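Local coordinates for protein PTS system, lactose-specific IIBC components (Streptococcus pneumoniae, PDB 3NBM) that probably relays a phosphoryl group to lactose during its uptake, as the IIB domain of a phosphoenolpyruvate-dependent phosphotransferase system, at residues K8-C13 / G52-I57. Sequence-based numbering, arbitrary orientation.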
ATOM      1  N   LYS A   8       4.031  -0.884  -8.720  1.00  6.03           N
ATOM      2  CA  LYS A   8       2.681  -1.390  -8.432  1.00  6.30           C
ATOM      3  C   LYS A   8       2.530  -1.535  -6.911  1.00  5.59           C
ATOM      4  O   LYS A   8       3.294  -2.264  -6.271  1.00  5.78           O
ATOM      5  CB  LYS A   8       2.447  -2.739  -9.104  1.00  6.71           C
ATOM      6  CG  LYS A   8       2.761  -2.801 -10.589  1.00 10.66           C
ATOM      7  CD  LYS A   8       1.891  -1.987 -11.441  1.00 13.17           C
ATOM      8  CE  LYS A   8       2.141  -2.279 -12.943  1.00 14.06           C
ATOM      9  NZ  LYS A   8       1.290  -1.470 -13.894  1.00 11.44           N
ATOM     10  N   VAL A   9       1.540  -0.827  -6.365  1.00  5.29           N
ATOM     11  CA  VAL A   9       1.279  -0.774  -4.932  1.00  5.30           C
ATOM     12  C   VAL A   9      -0.117  -1.346  -4.648  1.00  4.93           C
ATOM     13  O   VAL A   9      -1.074  -1.011  -5.329  1.00  5.52           O
ATOM     14  CB  VAL A   9       1.353   0.667  -4.406  1.00  5.26           C
ATOM     15  CG1 VAL A   9       1.154   0.708  -2.888  1.00  6.98           C
ATOM     16  CG2 VAL A   9       2.682   1.311  -4.824  1.00  6.34           C
ATOM     17  N   LEU A  10      -0.204  -2.205  -3.639  1.00  5.14           N
ATOM     18  CA  LEU A  10      -1.480  -2.729  -3.150  1.00  4.95           C
ATOM     19  C   LEU A  10      -1.669  -2.322  -1.702  1.00  5.13           C
ATOM     20  O   LEU A  10      -0.792  -2.564  -0.875  1.00  6.09           O
ATOM     21  CB  LEU A  10      -1.516  -4.251  -3.288  1.00  5.99           C
ATOM     22  CG  LEU A  10      -2.800  -4.955  -2.812  1.00  6.12           C
ATOM     23  CD1 LEU A  10      -4.009  -4.548  -3.646  1.00  7.97           C
ATOM     24  CD2 LEU A  10      -2.591  -6.468  -2.890  1.00  8.30           C
ATOM     25  N   VAL A  11      -2.770  -1.630  -1.417  1.00  4.88           N
ATOM     26  CA  VAL A  11      -3.143  -1.259  -0.054  1.00  5.28           C
ATOM     27  C   VAL A  11      -4.243  -2.225   0.415  1.00  4.87           C
ATOM     28  O   VAL A  11      -5.247  -2.374  -0.264  1.00  5.78           O
ATOM     29  CB  VAL A  11      -3.630   0.204   0.058  1.00  5.22           C
ATOM     30  CG1 VAL A  11      -3.856   0.596   1.520  1.00  6.89           C
ATOM     31  CG2 VAL A  11      -2.688   1.166  -0.653  1.00  6.78           C
ATOM     32  N   LEU A  12      -4.032  -2.862   1.568  1.00  5.44           N
ATOM     33  CA  LEU A  12      -4.986  -3.837   2.091  1.00  5.56           C
ATOM     34  C   LEU A  12      -5.605  -3.341   3.381  1.00  6.57           C
ATOM     35  O   LEU A  12      -4.924  -2.808   4.250  1.00  7.28           O
ATOM     36  CB  LEU A  12      -4.294  -5.193   2.350  1.00  5.68           C
ATOM     37  CG  LEU A  12      -3.747  -5.891   1.094  1.00  5.80           C
ATOM     38  CD1 LEU A  12      -2.969  -7.156   1.498  1.00  7.84           C
ATOM     39  CD2 LEU A  12      -4.865  -6.180   0.080  1.00  7.89           C
ATOM     40  N   CYS A  13      -6.914  -3.549   3.515  1.00  6.93           N
ATOM     41  CA  CYS A  13      -7.607  -3.303   4.776  1.00  7.46           C
ATOM     42  C   CYS A  13      -8.394  -4.563   5.156  1.00  8.61           C
ATOM     43  O   CYS A  13      -8.229  -5.621   4.534  1.00  9.69           O
ATOM     44  CB  CYS A  13      -8.493  -2.039   4.715  1.00  8.00           C
ATOM     45  SG  CYS A  13      -9.872  -2.110   3.591  1.00  8.31           S
ATOM     46  N   GLY A  52       1.967 -11.360  -5.762  1.00 11.00           N
ATOM     47  CA  GLY A  52       3.155 -11.352  -6.574  1.00 12.47           C
ATOM     48  C   GLY A  52       3.176 -10.395  -7.737  1.00 12.08           C
ATOM     49  O   GLY A  52       4.234 -10.127  -8.308  1.00 14.38           O
ATOM     50  N   VAL A  53       2.023  -9.840  -8.087  1.00  9.49           N
ATOM     51  CA  VAL A  53       1.925  -8.812  -9.113  1.00  9.91           C
ATOM     52  C   VAL A  53       2.504  -7.483  -8.609  1.00  7.93           C
ATOM     53  O   VAL A  53       2.855  -6.604  -9.397  1.00  9.26           O
ATOM     54  CB  VAL A  53       0.383  -8.602  -9.522  1.00 10.82           C
ATOM     55  CG1 VAL A  53       0.132  -7.321 -10.334  1.00 13.44           C
ATOM     56  CG2 VAL A  53      -0.155  -9.873 -10.210  1.00 13.61           C
ATOM     57  N   TYR A  54       2.541  -7.311  -7.285  1.00  7.01           N
ATOM     58  CA  TYR A  54       2.839  -6.022  -6.683  1.00  6.00           C
ATOM     59  C   TYR A  54       4.282  -5.941  -6.201  1.00  5.86           C
ATOM     60  O   TYR A  54       4.924  -6.931  -5.875  1.00  8.00           O
ATOM     61  CB  TYR A  54       1.821  -5.731  -5.559  1.00  6.01           C
ATOM     62  CG  TYR A  54       0.465  -5.466  -6.138  1.00  5.91           C
ATOM     63  CD1 TYR A  54       0.139  -4.217  -6.558  1.00  5.83           C
ATOM     64  CD2 TYR A  54      -0.475  -6.475  -6.338  1.00  6.88           C
ATOM     65  CE1 TYR A  54      -1.066  -3.948  -7.173  1.00  6.46           C
ATOM     66  CE2 TYR A  54      -1.685  -6.206  -6.956  1.00  7.89           C
ATOM     67  CZ  TYR A  54      -1.971  -4.931  -7.360  1.00  7.16           C
ATOM     68  OH  TYR A  54      -3.180  -4.659  -7.999  1.00  9.05           O
ATOM     69  N   ASP A  55       4.778  -4.710  -6.140  1.00  5.84           N
ATOM     70  CA  ASP A  55       6.118  -4.400  -5.660  1.00  6.50           C
ATOM     71  C   ASP A  55       6.137  -3.994  -4.186  1.00  5.72           C
ATOM     72  O   ASP A  55       7.097  -4.266  -3.473  1.00  6.68           O
ATOM     73  CB  ASP A  55       6.713  -3.285  -6.496  1.00  7.17           C
ATOM     74  CG  ASP A  55       6.730  -3.633  -7.972  1.00  7.45           C
ATOM     75  OD1 ASP A  55       7.325  -4.688  -8.325  1.00 10.44           O
ATOM     76  OD2 ASP A  55       6.129  -2.892  -8.773  1.00  7.71           O
ATOM     77  N   LEU A  56       5.079  -3.313  -3.741  1.00  5.61           N
ATOM     78  CA  LEU A  56       4.932  -2.783  -2.389  1.00  5.75           C
ATOM     79  C   LEU A  56       3.518  -3.059  -1.941  1.00  5.65           C
ATOM     80  O   LEU A  56       2.586  -2.754  -2.670  1.00  5.96           O
ATOM     81  CB  LEU A  56       5.197  -1.261  -2.366  1.00  6.51           C
ATOM     82  CG  LEU A  56       4.954  -0.543  -1.028  1.00  7.18           C
ATOM     83  CD1 LEU A  56       5.902  -1.012   0.074  1.00  8.81           C
ATOM     84  CD2 LEU A  56       5.027   0.980  -1.221  1.00  8.77           C
ATOM     85  N   ILE A  57       3.366  -3.633  -0.743  1.00  5.01           N
ATOM     86  CA  ILE A  57       2.052  -3.836  -0.132  1.00  5.27           C
ATOM     87  C   ILE A  57       2.060  -3.056   1.160  1.00  4.93           C
ATOM     88  O   ILE A  57       2.965  -3.167   1.982  1.00  6.15           O
ATOM     89  CB  ILE A  57       1.718  -5.329   0.086  1.00  5.61           C
ATOM     90  CG1 ILE A  57       1.840  -6.066  -1.273  1.00  6.89           C
ATOM     91  CG2 ILE A  57       0.327  -5.471   0.700  1.00  7.89           C
ATOM     92  CD1 ILE A  57       1.623  -7.528  -1.239  1.00  9.92           C
TER
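K8 and D55 meet just ahead of the first bridge, V9 with L56, in the parallel pairing of strands 7-13 and 56-59, the two inner strands of a four-stranded parallel sheet with order 2-1-3-4 in this domain of the lactose/cellobiose IIB family. The carbonyl of K8 holds the last loop residue and the first residue of strand 56-59 with two bonds: D55 N lies 2.9 Å from K8 O, tilted from the carbonyl plane, while L56 N approaches K8 O in that plane at 3.3 Å. D55 answers with its side chain, whose OD2 takes K8 N (2.9 Å, 163°) through the anti lone pair. The ladder continues where L10 N donates to L56 O at 3.0 Å.

On the face bearing L10 and I57, the Y54 ring lies over strand 7-13, with K8 O and V9 N at its edge and in its plane. L10 CB sits over the centre of the ring in a CH-pi contact, 3.7 Å from its centroid, and V53 CG1 covers the rim of the opposite face. The phenol hydroxyl is tied to N40 on the neighbouring strand 37-43, which fixes the far end of the ring. K8 NZ forms a salt bridge with E6. Farther along, chi1 of I57, -56°, sets CG2 anti to the backbone N, where it meets L12 CD1 at 3.8 Å.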